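Isomaltose glucohydrolase (Kribbella flavida, PDB 5Z3E) hydrolyses the alpha-1,6-glucosidic bond of isomaltose from the non-reducing end, with inversion to beta-D-glucose, in the intracellular breakdown of a cyclic tetrasaccharide made from starch. Local coordinates at residues A[67-73]-A[132-136]; A[145-151]-A[192-198]; A[204-208]-A[267-271]. The protein carries 1 engineered substitution. All coordinates share one frame; numbering follows the deposited sequence.

Contact 1: A[67-73]-A[132-136]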
loop_
_atom_site.group_PDB
_atom_site.type_symbol
_atom_site.label_atom_id
_atom_site.label_comp_id
_atom_site.label_asym_id
_atom_site.label_seq_id
_atom_site.Cartn_x
_atom_site.Cartn_y
_atom_site.Cartn_z
ATOM N N ALA A 67 6.128 -9.829 16.418
ATOM C CA ALA A 67 6.425 -10.537 15.173
ATOM C C ALA A 67 6.997 -9.623 14.102
ATOM O O ALA A 67 7.671 -10.109 13.190
ATOM C CB ALA A 67 5.181 -11.236 14.653
ATOM N N TYR A 68 6.660 -8.324 14.144
ATOM C CA TYR A 68 7.095 -7.370 13.121
ATOM C C TYR A 68 8.217 -6.452 13.597
ATOM O O TYR A 68 8.709 -5.645 12.804
ATOM C CB TYR A 68 5.933 -6.501 12.651
ATOM C CG TYR A 68 4.791 -7.217 11.993
ATOM C CD1 TYR A 68 4.850 -8.555 11.652
ATOM C CD2 TYR A 68 3.634 -6.501 11.690
ATOM C CE1 TYR A 68 3.760 -9.177 11.062
ATOM C CE2 TYR A 68 2.536 -7.132 11.114
ATOM C CZ TYR A 68 2.608 -8.480 10.816
ATOM O OH TYR A 68 1.523 -9.100 10.223
ATOM N N ARG A 69 8.602 -6.520 14.849
ATOM C CA ARG A 69 9.604 -5.595 15.396
ATOM C C ARG A 69 10.905 -5.758 14.644
ATOM O O ARG A 69 11.375 -6.879 14.390
ATOM C CB ARG A 69 9.845 -5.871 16.876
ATOM C CG ARG A 69 10.602 -4.779 17.577
ATOM C CD ARG A 69 10.735 -4.973 19.114
ATOM N NE ARG A 69 9.547 -5.594 19.680
ATOM C CZ ARG A 69 8.754 -5.046 20.619
ATOM N NH1 ARG A 69 8.988 -3.822 21.109
ATOM N NH2 ARG A 69 7.695 -5.722 21.070
ATOM N N GLY A 70 11.471 -4.622 14.252
ATOM C CA GLY A 70 12.729 -4.587 13.543
ATOM C C GLY A 70 12.606 -4.665 12.032
ATOM O O GLY A 70 13.635 -4.655 11.353
ATOM N N TYR A 71 11.392 -4.689 11.490
ATOM C CA TYR A 71 11.192 -4.828 10.059
ATOM C C TYR A 71 10.431 -3.663 9.455
ATOM O O TYR A 71 9.538 -3.062 10.073
ATOM C CB TYR A 71 10.480 -6.138 9.730
ATOM C CG TYR A 71 11.242 -7.350 10.219
ATOM C CD1 TYR A 71 12.476 -7.672 9.697
ATOM C CD2 TYR A 71 10.733 -8.165 11.212
ATOM C CE1 TYR A 71 13.187 -8.765 10.156
ATOM C CE2 TYR A 71 11.433 -9.265 11.667
ATOM C CZ TYR A 71 12.651 -9.573 11.126
ATOM O OH TYR A 71 13.360 -10.666 11.567
ATOM N N ALA A 72 10.777 -3.397 8.202
ATOM C CA ALA A 72 10.135 -2.403 7.361
ATOM C C ALA A 72 9.626 -3.058 6.092
ATOM O O ALA A 72 10.274 -3.952 5.544
ATOM C CB ALA A 72 11.103 -1.307 7.011
ATOM N N TRP A 73 8.481 -2.578 5.620
ATOM C CA TRP A 73 7.885 -2.989 4.371
ATOM C C TRP A 73 7.781 -1.784 3.454
ATOM O O TRP A 73 7.427 -0.683 3.892
ATOM C CB TRP A 73 6.468 -3.511 4.580
ATOM C CG TRP A 73 6.301 -4.910 5.084
ATOM C CD1 TRP A 73 5.780 -5.937 4.356
ATOM C CD2 TRP A 73 6.518 -5.432 6.397
ATOM N NE1 TRP A 73 5.669 -7.064 5.106
ATOM C CE2 TRP A 73 6.106 -6.788 6.376
ATOM C CE3 TRP A 73 6.988 -4.900 7.606
ATOM C CZ2 TRP A 73 6.126 -7.591 7.512
ATOM C CZ3 TRP A 73 7.026 -5.703 8.740
ATOM C CH2 TRP A 73 6.596 -7.041 8.681
ATOM N N THR A 132 10.472 -9.205 0.834
ATOM C CA THR A 132 9.313 -8.503 1.359
ATOM C C THR A 132 9.697 -7.746 2.630
ATOM O O THR A 132 9.626 -6.521 2.676
ATOM C CB THR A 132 8.191 -9.503 1.582
ATOM O OG1 THR A 132 7.815 -9.959 0.283
ATOM C CG2 THR A 132 7.016 -8.883 2.307
ATOM N N ARG A 133 10.140 -8.428 3.669
ATOM C CA ARG A 133 10.611 -7.726 4.861
ATOM C C ARG A 133 12.032 -7.270 4.672
ATOM O O ARG A 133 12.869 -8.057 4.207
ATOM C CB ARG A 133 10.549 -8.614 6.111
ATOM C CG ARG A 133 9.171 -9.122 6.449
ATOM C CD ARG A 133 9.155 -9.729 7.828
ATOM N NE ARG A 133 7.924 -10.457 8.078
ATOM C CZ ARG A 133 7.515 -10.810 9.289
ATOM N NH1 ARG A 133 8.269 -10.562 10.347
ATOM N NH2 ARG A 133 6.348 -11.348 9.429
ATOM N N PHE A 134 12.327 -6.048 5.094
ATOM C CA PHE A 134 13.700 -5.527 5.179
ATOM C C PHE A 134 14.025 -5.256 6.625
ATOM O O PHE A 134 13.199 -4.737 7.388
ATOM C CB PHE A 134 13.837 -4.225 4.400
ATOM C CG PHE A 134 13.812 -4.393 2.923
ATOM C CD1 PHE A 134 14.969 -4.708 2.256
ATOM C CD2 PHE A 134 12.628 -4.272 2.187
ATOM C CE1 PHE A 134 14.972 -4.854 0.877
ATOM C CE2 PHE A 134 12.633 -4.428 0.813
ATOM C CZ PHE A 134 13.813 -4.695 0.169
ATOM N N THR A 135 15.260 -5.547 7.000
ATOM C CA THR A 135 15.793 -5.024 8.237
ATOM C C THR A 135 16.120 -3.541 8.031
ATOM O O THR A 135 16.204 -3.041 6.904
ATOM C CB THR A 135 17.086 -5.800 8.627
ATOM O OG1 THR A 135 18.087 -5.559 7.641
ATOM C CG2 THR A 135 16.812 -7.293 8.741
ATOM N N PHE A 136 16.354 -2.809 9.121
ATOM C CA PHE A 136 16.591 -1.386 9.004
ATOM C C PHE A 136 17.929 -1.073 8.348
ATOM O O PHE A 136 18.098 0.034 7.834
ATOM C CB PHE A 136 16.445 -0.690 10.356
ATOM C CG PHE A 136 15.083 -0.842 10.993
ATOM C CD1 PHE A 136 13.916 -0.985 10.262
ATOM C CD2 PHE A 136 14.965 -0.845 12.393
ATOM C CE1 PHE A 136 12.682 -1.158 10.890
ATOM C CE2 PHE A 136 13.706 -1.019 13.010
ATOM C CZ PHE A 136 12.597 -1.167 12.269
HETATM O O HOH W 1 16.209 -4.103 11.738
#
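Arg133 lays its extended chain alongside the indole of Trp73, both side chains pointing the same way, with CG over the six-membered ring but off its centre, 4.0 Å from Arg133 CG to the centroid of that ring in Trp73. Further out, CD sits over a face of Tyr71 in a second CH-pi contact, so the aliphatic part of the arginine runs between two aromatic rings. Its guanidinium plane is turned 48° from the indole. With CG to NE stretched out, the charged end reaches the residue just before the turn: Arg133 NH1 gives a hydrogen bond of 2.9 Å to Ala67 O, and NH2 approaches the Tyr68 ring, whose plane stands almost perpendicular to the guanidinium. A long arginine suits this place because its methylenes pack on rings while its nitrogens satisfy a carbonyl.

The backbones form a short, weakly bonded two-stranded antiparallel sheet among the loops of the helical (alpha/alpha) barrel of family 15, beside the active site; Trp73 lies close to Glu198, the inferred proton donor, and to a bound glycerol. Ala72 and Phe134 are the hydrogen-bonded pair, with Ala72 N at 2.9 Å from Phe134 O and Phe134 N at 3.0 Å from Ala72 O. Both point their side chains to the face covered by Trp99 of helix 90-105, where the small Ala72 leaves room for the indole.

A type II turn from Tyr68 to Tyr71 leads into the strand, and Gly70 occupies its third position with a positive phi of 89° that suits a residue without a side chain. Its carbonyl oxygen, Gly70 O, lies 3.6 Å above the plane of the Phe136 ring, over the centre. A water completes the link, donating to Gly70 O and accepting from Phe136 N at 2.9 Å.

Contact 2: A[145-151]-A[192-198]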
loop_
_atom_site.group_PDB
_atom_site.type_symbol
_atom_site.label_atom_id
_atom_site.label_comp_id
_atom_site.label_asym_id
_atom_site.label_seq_id
_atom_site.Cartn_x
_atom_site.Cartn_y
_atom_site.Cartn_z
ATOM N N TRP A 145 10.714 -17.241 -0.461
ATOM C CA TRP A 145 9.924 -18.416 -0.771
ATOM C C TRP A 145 8.549 -18.334 -0.086
ATOM O O TRP A 145 7.529 -18.753 -0.656
ATOM C CB TRP A 145 10.640 -19.719 -0.362
ATOM C CG TRP A 145 9.809 -20.896 -0.687
ATOM C CD1 TRP A 145 9.013 -21.619 0.147
ATOM C CD2 TRP A 145 9.532 -21.390 -2.000
ATOM N NE1 TRP A 145 8.268 -22.528 -0.549
ATOM C CE2 TRP A 145 8.554 -22.410 -1.889
ATOM C CE3 TRP A 145 9.986 -21.058 -3.283
ATOM C CZ2 TRP A 145 8.049 -23.084 -2.986
ATOM C CZ3 TRP A 145 9.467 -21.715 -4.376
ATOM C CH2 TRP A 145 8.514 -22.717 -4.221
ATOM N N TRP A 146 8.543 -17.853 1.158
ATOM C CA TRP A 146 7.355 -17.836 1.974
ATOM C C TRP A 146 6.529 -16.563 1.872
ATOM O O TRP A 146 5.389 -16.562 2.334
ATOM C CB TRP A 146 7.706 -18.106 3.441
ATOM C CG TRP A 146 8.347 -19.406 3.640
ATOM C CD1 TRP A 146 9.626 -19.624 3.952
ATOM C CD2 TRP A 146 7.724 -20.681 3.528
ATOM N NE1 TRP A 146 9.856 -20.967 4.065
ATOM C CE2 TRP A 146 8.697 -21.654 3.788
ATOM C CE3 TRP A 146 6.425 -21.071 3.200
ATOM C CZ2 TRP A 146 8.435 -23.035 3.778
ATOM C CZ3 TRP A 146 6.153 -22.417 3.136
ATOM C CH2 TRP A 146 7.139 -23.377 3.454
ATOM N N ASP A 147 7.067 -15.488 1.286
ATOM C CA ASP A 147 6.336 -14.244 1.248
ATOM C C ASP A 147 6.599 -13.370 0.025
ATOM O O ASP A 147 6.246 -12.182 0.058
ATOM C CB ASP A 147 6.534 -13.445 2.542
ATOM C CG ASP A 147 7.927 -12.892 2.673
ATOM O OD1 ASP A 147 8.748 -13.086 1.761
ATOM O OD2 ASP A 147 8.199 -12.231 3.713
ATOM N N PHE A 148 7.093 -13.943 -1.056
ATOM C CA PHE A 148 7.381 -13.225 -2.299
ATOM C C PHE A 148 6.217 -12.319 -2.720
ATOM O O PHE A 148 5.094 -12.789 -2.938
ATOM C CB PHE A 148 7.650 -14.232 -3.432
ATOM C CG PHE A 148 7.783 -13.609 -4.786
ATOM C CD1 PHE A 148 8.649 -12.557 -5.022
ATOM C CD2 PHE A 148 7.046 -14.087 -5.853
ATOM C CE1 PHE A 148 8.742 -11.971 -6.259
ATOM C CE2 PHE A 148 7.141 -13.495 -7.108
ATOM C CZ PHE A 148 7.982 -12.445 -7.307
ATOM N N GLN A 149 6.516 -11.027 -2.888
ATOM C CA GLN A 149 5.543 -10.002 -3.255
ATOM C C GLN A 149 6.228 -8.998 -4.160
ATOM O O GLN A 149 7.371 -8.603 -3.869
ATOM C CB GLN A 149 5.046 -9.223 -2.025
ATOM C CG GLN A 149 4.150 -10.040 -1.095
ATOM C CD GLN A 149 3.727 -9.269 0.160
ATOM O OE1 GLN A 149 4.417 -8.371 0.599
ATOM N NE2 GLN A 149 2.593 -9.611 0.730
ATOM N N THR A 150 5.531 -8.496 -5.173
ATOM C CA THR A 150 6.061 -7.424 -6.010
ATOM C C THR A 150 5.387 -6.077 -5.778
ATOM O O THR A 150 5.850 -5.071 -6.314
ATOM C CB THR A 150 5.958 -7.822 -7.470
ATOM O OG1 THR A 150 4.617 -8.223 -7.690
ATOM C CG2 THR A 150 6.964 -8.931 -7.816
ATOM N N ASP A 151 4.297 -6.032 -5.013
ATOM C CA ASP A 151 3.529 -4.789 -4.889
ATOM C C ASP A 151 4.334 -3.642 -4.319
ATOM O O ASP A 151 4.159 -2.489 -4.734
ATOM C CB ASP A 151 2.257 -4.991 -4.049
ATOM C CG ASP A 151 2.535 -5.409 -2.644
ATOM O OD1 ASP A 151 3.032 -6.542 -2.468
ATOM O OD2 ASP A 151 2.300 -4.596 -1.725
ATOM N N PRO A 192 3.079 -14.720 -10.892
ATOM C CA PRO A 192 2.306 -14.987 -9.677
ATOM C C PRO A 192 3.107 -14.608 -8.433
ATOM O O PRO A 192 4.334 -14.764 -8.395
ATOM C CB PRO A 192 2.046 -16.497 -9.748
ATOM C CG PRO A 192 2.090 -16.840 -11.233
ATOM C CD PRO A 192 3.161 -15.912 -11.768
ATOM N N CYS A 193 2.422 -14.143 -7.396
ATOM C CA CYS A 193 3.088 -13.910 -6.137
ATOM C C CYS A 193 2.042 -13.889 -5.032
ATOM O O CYS A 193 0.836 -13.915 -5.292
ATOM C CB CYS A 193 3.923 -12.626 -6.157
ATOM S SG CYS A 193 2.983 -11.083 -6.242
ATOM N N TYR A 194 2.490 -13.837 -3.775
ATOM C CA TYR A 194 1.545 -13.684 -2.676
ATOM C C TYR A 194 0.896 -12.297 -2.763
ATOM O O TYR A 194 1.523 -11.327 -3.207
ATOM C CB TYR A 194 2.246 -13.821 -1.325
ATOM C CG TYR A 194 2.847 -15.185 -1.011
ATOM C CD1 TYR A 194 4.164 -15.476 -1.362
ATOM C CD2 TYR A 194 2.153 -16.158 -0.341
ATOM C CE1 TYR A 194 4.769 -16.683 -1.052
ATOM C CE2 TYR A 194 2.794 -17.411 -0.010
ATOM C CZ TYR A 194 4.088 -17.620 -0.387
ATOM O OH TYR A 194 4.685 -18.826 -0.054
ATOM N N ASP A 195 -0.340 -12.216 -2.301
ATOM C CA ASP A 195 -1.069 -10.963 -2.251
ATOM C C ASP A 195 -0.546 -10.064 -1.131
ATOM O O ASP A 195 0.387 -10.432 -0.406
ATOM C CB ASP A 195 -2.565 -11.218 -2.183
ATOM C CG ASP A 195 -3.051 -11.920 -0.934
ATOM O OD1 ASP A 195 -2.326 -11.956 0.062
ATOM O OD2 ASP A 195 -4.218 -12.394 -1.004
ATOM N N TRP A 196 -1.144 -8.882 -0.976
ATOM C CA TRP A 196 -0.711 -7.969 0.076
ATOM C C TRP A 196 -0.748 -8.643 1.429
ATOM O O TRP A 196 -0.014 -8.255 2.330
ATOM C CB TRP A 196 -1.591 -6.735 0.202
ATOM C CG TRP A 196 -1.614 -5.729 -0.915
ATOM C CD1 TRP A 196 -1.072 -5.790 -2.201
ATOM C CD2 TRP A 196 -2.308 -4.483 -0.845
ATOM N NE1 TRP A 196 -1.396 -4.635 -2.882
ATOM C CE2 TRP A 196 -2.171 -3.830 -2.099
ATOM C CE3 TRP A 196 -3.023 -3.849 0.160
ATOM C CZ2 TRP A 196 -2.731 -2.574 -2.351
ATOM C CZ3 TRP A 196 -3.558 -2.587 -0.091
ATOM C CH2 TRP A 196 -3.426 -1.983 -1.333
ATOM N N TRP A 197 -1.639 -9.617 1.595
ATOM C CA TRP A 197 -1.912 -10.303 2.834
ATOM C C TRP A 197 -1.094 -11.575 3.010
ATOM O O TRP A 197 -1.310 -12.333 3.950
ATOM C CB TRP A 197 -3.406 -10.606 2.937
ATOM C CG TRP A 197 -4.293 -9.488 2.488
ATOM C CD1 TRP A 197 -5.329 -9.610 1.595
ATOM C CD2 TRP A 197 -4.272 -8.104 2.875
ATOM N NE1 TRP A 197 -5.944 -8.408 1.423
ATOM C CE2 TRP A 197 -5.320 -7.469 2.195
ATOM C CE3 TRP A 197 -3.456 -7.332 3.722
ATOM C CZ2 TRP A 197 -5.601 -6.119 2.371
ATOM C CZ3 TRP A 197 -3.747 -5.989 3.882
ATOM C CH2 TRP A 197 -4.806 -5.402 3.212
ATOM N N GLU A 198 -0.130 -11.816 2.133
ATOM C CA GLU A 198 0.735 -13.009 2.204
ATOM C C GLU A 198 0.023 -14.296 1.971
ATOM O O GLU A 198 0.349 -15.322 2.577
ATOM C CB GLU A 198 1.562 -13.074 3.471
ATOM C CG GLU A 198 2.396 -11.947 3.581
ATOM C CD GLU A 198 3.336 -11.996 4.751
ATOM O OE1 GLU A 198 3.378 -13.014 5.497
ATOM O OE2 GLU A 198 4.086 -11.003 4.880
HETATM O O HOH W 2 3.978 -15.936 4.754
HETATM O O HOH W 3 6.702 -11.705 5.826
HETATM O O HOH W 4 1.846 -8.599 -3.763
#
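The catalytic loop of this family 15 glycosidase, 192-198, carries the predicted proton acceptor Asp195 and the inferred donor Glu198, and it is clasped here to 145-151, which holds Trp145, a substrate-binding residue by similarity. Tyr194 does most of the holding. Its hydroxyl donates to a lone pair of Trp145 O, in the carbonyl plane, at 2.9 Å from Tyr194 OH, while Trp146 O stands over one face of the ring, 3.2 Å above its plane. Tyrosine suits the place, its flat ring lying along the backbone of 145-148 and its hydroxyl capturing a carbonyl there. A third carbonyl, Phe148 O, meets the ring edge and takes Tyr194 N at 2.9 Å.

Beside it Cys193 CB packs on Phe148 CD2 at 3.5 Å, a compact apolar meeting that a small side chain permits. Gln149, extended beyond CG, sends NE2 toward Asp195 O in the conformer described, a bond whose 2.6 Å length is doubtful. Glu198 N reaches the same oxygen from the opposite face, closing the type I turn. One water bridges two acids, Asp147 OD2, which Ser142 OG also bonds, and Glu198 OE2; two others join an acid to a carbonyl, Glu198 OE1 to Trp146 O and Asp151 OD1 to Tyr194 O.

Arg75 makes a salt bridge with Asp151 and bonds Gln149 OE1. Helix 206-220 packs through Thr208 against Thr150, Cys193 and Trp196, so both segments are packed against the start of this helix, while Tyr194 reaches back to 144-147.

Contact 3: A[204-208]-A[267-271]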
loop_
_atom_site.group_PDB
_atom_site.type_symbol
_atom_site.label_atom_id
_atom_site.label_comp_id
_atom_site.label_asym_id
_atom_site.label_seq_id
_atom_site.Cartn_x
_atom_site.Cartn_y
_atom_site.Cartn_z
ATOM N N ARG A 204 -2.413 -14.189 -9.356
ATOM C CA ARG A 204 -2.002 -12.846 -9.757
ATOM C C ARG A 204 -3.085 -11.904 -9.275
ATOM O O ARG A 204 -4.237 -11.952 -9.720
ATOM C CB ARG A 204 -1.759 -12.776 -11.254
ATOM C CG ARG A 204 -0.587 -13.672 -11.645
ATOM C CD ARG A 204 -0.118 -13.565 -13.044
ATOM N NE ARG A 204 -1.086 -14.077 -13.994
ATOM C CZ ARG A 204 -0.910 -14.003 -15.297
ATOM N NH1 ARG A 204 0.203 -13.461 -15.786
ATOM N NH2 ARG A 204 -1.832 -14.457 -16.123
ATOM N N HIS A 205 -2.712 -11.103 -8.293
ATOM C CA HIS A 205 -3.661 -10.359 -7.480
ATOM C C HIS A 205 -3.878 -8.985 -8.067
ATOM O O HIS A 205 -2.927 -8.289 -8.397
ATOM C CB HIS A 205 -3.152 -10.303 -6.040
ATOM C CG HIS A 205 -2.946 -11.664 -5.514
ATOM N ND1 HIS A 205 -3.999 -12.444 -5.089
ATOM C CD2 HIS A 205 -1.808 -12.399 -5.461
ATOM C CE1 HIS A 205 -3.492 -13.616 -4.767
ATOM N NE2 HIS A 205 -2.174 -13.629 -4.989
ATOM N N VAL A 206 -5.134 -8.565 -8.198
ATOM C CA VAL A 206 -5.436 -7.329 -8.894
ATOM C C VAL A 206 -4.884 -6.106 -8.156
ATOM O O VAL A 206 -4.418 -5.180 -8.834
ATOM C CB VAL A 206 -6.931 -7.269 -9.243
ATOM C CG1 VAL A 206 -7.330 -5.926 -9.823
ATOM C CG2 VAL A 206 -7.252 -8.375 -10.243
ATOM N N SER A 207 -4.855 -6.088 -6.825
ATOM C CA SER A 207 -4.262 -4.949 -6.150
ATOM C C SER A 207 -2.726 -4.960 -6.190
ATOM O O SER A 207 -2.111 -3.915 -5.957
ATOM C CB SER A 207 -4.765 -4.790 -4.729
ATOM O OG SER A 207 -4.359 -5.890 -3.946
ATOM N N THR A 208 -2.115 -6.100 -6.484
ATOM C CA THR A 208 -0.674 -6.159 -6.749
ATOM C C THR A 208 -0.366 -5.641 -8.152
ATOM O O THR A 208 0.473 -4.761 -8.331
ATOM C CB THR A 208 -0.131 -7.571 -6.526
ATOM O OG1 THR A 208 -0.344 -7.906 -5.163
ATOM C CG2 THR A 208 1.328 -7.653 -6.908
ATOM N N SER A 267 -8.619 -4.419 -0.602
ATOM C CA SER A 267 -7.560 -3.638 -1.230
ATOM C C SER A 267 -7.933 -3.102 -2.605
ATOM O O SER A 267 -7.250 -2.219 -3.126
ATOM C CB SER A 267 -6.285 -4.468 -1.339
ATOM O OG SER A 267 -6.445 -5.570 -2.212
ATOM N N LEU A 268 -8.980 -3.639 -3.217
ATOM C CA LEU A 268 -9.254 -3.306 -4.609
ATOM C C LEU A 268 -9.482 -1.823 -4.919
ATOM O O LEU A 268 -9.117 -1.388 -6.015
ATOM C CB LEU A 268 -10.414 -4.130 -5.164
ATOM C CG LEU A 268 -10.103 -5.609 -5.371
ATOM C CD1 LEU A 268 -11.355 -6.321 -5.826
ATOM C CD2 LEU A 268 -8.986 -5.794 -6.400
ATOM N N PRO A 269 -10.063 -1.022 -4.013
ATOM C CA PRO A 269 -10.217 0.392 -4.370
ATOM C C PRO A 269 -8.886 1.081 -4.682
ATOM O O PRO A 269 -8.890 2.088 -5.387
ATOM C CB PRO A 269 -10.931 0.981 -3.150
ATOM C CG PRO A 269 -11.734 -0.197 -2.611
ATOM C CD PRO A 269 -10.765 -1.350 -2.760
ATOM N N ALA A 270 -7.755 0.588 -4.164
ATOM C CA ALA A 270 -6.464 1.186 -4.494
ATOM C C ALA A 270 -6.190 1.173 -5.992
ATOM O O ALA A 270 -5.418 1.984 -6.495
ATOM C CB ALA A 270 -5.356 0.475 -3.769
ATOM N N CYS A 271 -6.795 0.225 -6.717
ATOM C CA CYS A 271 -6.661 0.149 -8.157
ATOM C C CYS A 271 -7.318 1.318 -8.889
ATOM O O CYS A 271 -7.046 1.528 -10.078
ATOM C CB CYS A 271 -7.294 -1.134 -8.651
ATOM S SG CYS A 271 -6.464 -2.615 -8.075
#
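The peptide plane that joins Val206 to Ser207 is the flat group of this contact, and one of its faces receives both partners: Leu268 CD2 sits rather squarely over it, and Cys271 SG comes in at a slant, nearer the carbonyl end. The sulfur lies 3.4 Å from Val206 O and 3.7 Å from Ser207 CA. A leucine suits such a surface because its branched methyl fills space against a peptide without demanding a polar partner, and the cysteine sulfur is a weakly polar group that tolerates a carbonyl oxygen beside it.

Val206 adds its own branch to this apolar patch. With CG1 anti to the backbone N (chi1 173°), the methyl turns to Leu268 CD2 at 3.8 Å, and Val206 CG1 is equally far from Cys271 SG, so it touches both side chains. Next to it the hydroxyls of Ser207 and Ser267 meet at hydrogen-bonding distance, 2.7 Å between Ser207 OG and Ser267 OG. Each is tucked between its own backbone N and carbonyl carbon, and the short side chains let the two backbones come close, with Ser207 CA 5.5 Å from Leu268 CA.

The first turn of helix 206-220 thus rests on the 3-10 turn 268-270, whose other side chains pack on helices 283-296 and 317-329. Ser267 OG also bonds to Asp265 OD1, while Asp265 OD2 receives Trp197 NE1 from the catalytic loop. A buried hydroxyl pair is linked here to a carboxylate, which would probably orient the serines, and beside it lies a mostly apolar, buried patch.

From the N terminus the three contacts follow one another in series, with no nesting or crossing. Contact 1 closes an excursion through helices 74-87, 90-105 and 108-119, bringing 67-73 back against 132-136. A few residues on, contact 2 opens at helix 144-147 and closes after helices 151-167 and 175-188, in the catalytic loop. Contact 3 then joins the start of helix 206-220 to the turn 267-271, beyond helix 231-248. Neighbours are stitched together: Thr132 OG1 bonds Asp147 O between contacts 1 and 2, and Trp196 NE1 makes a weak bond to Ser207 O between contacts 2 and 3. Contacts 1 and 3 do not touch; contact 2 lies between them.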